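Local coordinates for protein 6-phospho-alpha-glucosidase (Merdibacter massiliensis, PDB 6VC6) that probably hydrolyses 6-phospho-alpha-glucosides as a family 4 glycoside hydrolase, with NAD and a manganese ion bound beside the sugar phosphate, at residues A[92-95]-A[96-100]. Numbering follows the deposited sequence.
Sequences MRRE and DEHIS. With G6P (6-O-phosphono-alpha-D-glucopyranose), chain F.
Arg93 and Glu97, one turn apart on helix 89-102, form an i to i+4 salt bridge at the sugar-phosphate pocket of this family 4 glycosidase. With CG anti to the backbone N (chi1 179°) and the rest of the chain extended, the arginine reaches straight out to the ligand. Its guanidinium meets the phosphate edge-on through two nearly straight hydrogen bonds, NH1 to O1P of G6P at 2.9 Å and NH2 to O2P of G6P at 2.8 Å. Behind this fork, Arg93 NE reaches Glu97 OE2 at 3.2 Å, approaching from above the carboxylate, whose plane is turned 64° from the guanidinium. A water accepts from Arg93 NH2 and donates to Glu97 OE2 at 2.6 Å, so the carboxylate steadies the guanidinium both directly and through solvent. Glu97 is itself fixed through OE1, which bonds Thr282 and the backbone N of Ala284; Arg283 and Arg291 also bind G6P. A leucine in place of Arg93 would probably leave phosphate oxygens O1P and O2P without these two donors and Glu97 OE2 without its charged mate.

On a neighbouring flank, the Arg94 guanidinium lies over one face of the His98 ring, their centres 4.1 Å apart and their planes inclined by 27°. Asp285 ties the pair together, taking a salt bridge from Arg94 NE and a hydrogen bond involving His98 NE2. Asp96 instead pairs with Arg121 of helix 113-136. One turn on, the Ser100 hydroxyl donates back to the helix, OG to Asp96 O at 2.9 Å.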
loop_
_atom_site.group_PDB
_atom_site.type_symbol
_atom_site.label_atom_id
_atom_site.label_comp_id
_atom_site.label_asym_id
_atom_site.label_seq_id
_atom_site.Cartn_x
_atom_site.Cartn_y
_atom_site.Cartn_z
HETATM N N MSE A 92 -3.643 1.524 16.792
HETATM C CA MSE A 92 -4.786 0.725 16.362
HETATM C C MSE A 92 -4.340 -0.465 15.515
HETATM O O MSE A 92 -5.011 -1.496 15.485
HETATM C CB MSE A 92 -5.789 1.584 15.589
HETATM C CG MSE A 92 -6.620 2.506 16.473
HETATM SE SE MSE A 92 -7.450 1.594 17.993
HETATM C CE MSE A 92 -8.446 0.221 17.029
ATOM N N ARG A 93 -3.206 -0.320 14.824
ATOM C CA ARG A 93 -2.605 -1.471 14.158
ATOM C C ARG A 93 -2.198 -2.528 15.176
ATOM O O ARG A 93 -2.304 -3.732 14.914
ATOM C CB ARG A 93 -1.399 -1.036 13.324
ATOM C CG ARG A 93 -0.698 -2.183 12.605
ATOM C CD ARG A 93 0.561 -1.719 11.885
ATOM N NE ARG A 93 1.188 -2.802 11.131
ATOM C CZ ARG A 93 2.269 -2.657 10.371
ATOM N NH1 ARG A 93 2.851 -1.471 10.261
ATOM N NH2 ARG A 93 2.770 -3.698 9.720
ATOM N N ARG A 94 -1.732 -2.090 16.347
ATOM C CA ARG A 94 -1.415 -3.016 17.428
ATOM C C ARG A 94 -2.653 -3.792 17.861
ATOM O O ARG A 94 -2.602 -5.013 18.049
ATOM C CB ARG A 94 -0.817 -2.244 18.604
ATOM C CG ARG A 94 -0.089 -3.096 19.625
ATOM C CD ARG A 94 0.531 -2.222 20.703
ATOM N NE ARG A 94 1.412 -2.976 21.586
ATOM C CZ ARG A 94 1.007 -3.611 22.681
ATOM N NH1 ARG A 94 -0.273 -3.582 23.030
ATOM N NH2 ARG A 94 1.879 -4.274 23.428
ATOM N N GLU A 95 -3.781 -3.094 18.019
ATOM C CA GLU A 95 -5.020 -3.761 18.408
ATOM C C GLU A 95 -5.498 -4.716 17.321
ATOM O O GLU A 95 -6.034 -5.788 17.624
ATOM C CB GLU A 95 -6.098 -2.723 18.722
ATOM C CG GLU A 95 -5.761 -1.799 19.881
ATOM C CD GLU A 95 -5.949 -2.461 21.231
ATOM O OE1 GLU A 95 -6.686 -3.467 21.304
ATOM O OE2 GLU A 95 -5.364 -1.975 22.221
ATOM N N ASP A 96 -5.319 -4.340 16.051
ATOM C CA ASP A 96 -5.676 -5.234 14.955
ATOM C C ASP A 96 -4.896 -6.540 15.037
ATOM O O ASP A 96 -5.461 -7.625 14.858
ATOM C CB ASP A 96 -5.415 -4.551 13.611
ATOM C CG ASP A 96 -6.307 -3.347 13.380
ATOM O OD1 ASP A 96 -7.372 -3.253 14.025
ATOM O OD2 ASP A 96 -5.937 -2.492 12.548
ATOM N N GLU A 97 -3.594 -6.455 15.312
ATOM C CA GLU A 97 -2.754 -7.645 15.308
ATOM C C GLU A 97 -2.918 -8.458 16.587
ATOM O O GLU A 97 -3.000 -9.689 16.532
ATOM C CB GLU A 97 -1.291 -7.243 15.108
ATOM C CG GLU A 97 -0.936 -6.859 13.677
ATOM C CD GLU A 97 0.353 -6.061 13.610
ATOM O OE1 GLU A 97 0.922 -5.778 14.683
ATOM O OE2 GLU A 97 0.801 -5.717 12.495
ATOM N N HIS A 98 -2.977 -7.789 17.742
ATOM C CA HIS A 98 -3.024 -8.505 19.014
ATOM C C HIS A 98 -4.323 -9.287 19.162
ATOM O O HIS A 98 -4.310 -10.476 19.503
ATOM C CB HIS A 98 -2.857 -7.524 20.176
ATOM C CG HIS A 98 -1.430 -7.256 20.543
ATOM N ND1 HIS A 98 -0.900 -7.594 21.769
ATOM C CD2 HIS A 98 -0.423 -6.683 19.841
ATOM C CE1 HIS A 98 0.374 -7.240 21.808
ATOM N NE2 HIS A 98 0.687 -6.686 20.650
ATOM N N ILE A 99 -5.456 -8.634 18.902
ATOM C CA ILE A 99 -6.752 -9.254 19.164
ATOM C C ILE A 99 -6.982 -10.443 18.238
ATOM O O ILE A 99 -7.522 -11.474 18.656
ATOM C CB ILE A 99 -7.870 -8.203 19.046
ATOM C CG1 ILE A 99 -7.701 -7.139 20.135
ATOM C CG2 ILE A 99 -9.240 -8.858 19.139
ATOM C CD1 ILE A 99 -8.544 -5.900 19.934
ATOM N N SER A 100 -6.571 -10.325 16.974
ATOM C CA SER A 100 -6.706 -11.448 16.048
ATOM C C SER A 100 -5.878 -12.640 16.510
ATOM O O SER A 100 -6.368 -13.776 16.549
ATOM C CB SER A 100 -6.294 -11.020 14.639
ATOM O OG SER A 100 -7.109 -9.963 14.162
HETATM C C1 G6P F . 4.559 -4.035 2.193
HETATM C C2 G6P F . 3.281 -3.474 1.554
HETATM C C3 G6P F . 2.646 -2.327 2.320
HETATM C C4 G6P F . 2.703 -2.633 3.798
HETATM C C5 G6P F . 4.162 -2.591 4.211
HETATM C C6 G6P F . 4.288 -3.006 5.671
HETATM O O1 G6P F . 5.633 -3.972 1.245
HETATM O O2 G6P F . 3.573 -3.039 0.219
HETATM O O3 G6P F . 1.288 -2.137 1.910
HETATM O O4 G6P F . 1.962 -1.644 4.518
HETATM O O5 G6P F . 4.992 -3.476 3.450
HETATM O O6 G6P F . 5.471 -2.429 6.211
HETATM P P G6P F . 5.725 -2.425 7.798
HETATM O O1P G6P F . 4.965 -1.204 8.260
HETATM O O2P G6P F . 5.151 -3.737 8.279
HETATM O O3P G6P F . 7.227 -2.335 7.924
HETATM O O HOH W 1 1.292 -6.394 10.072
#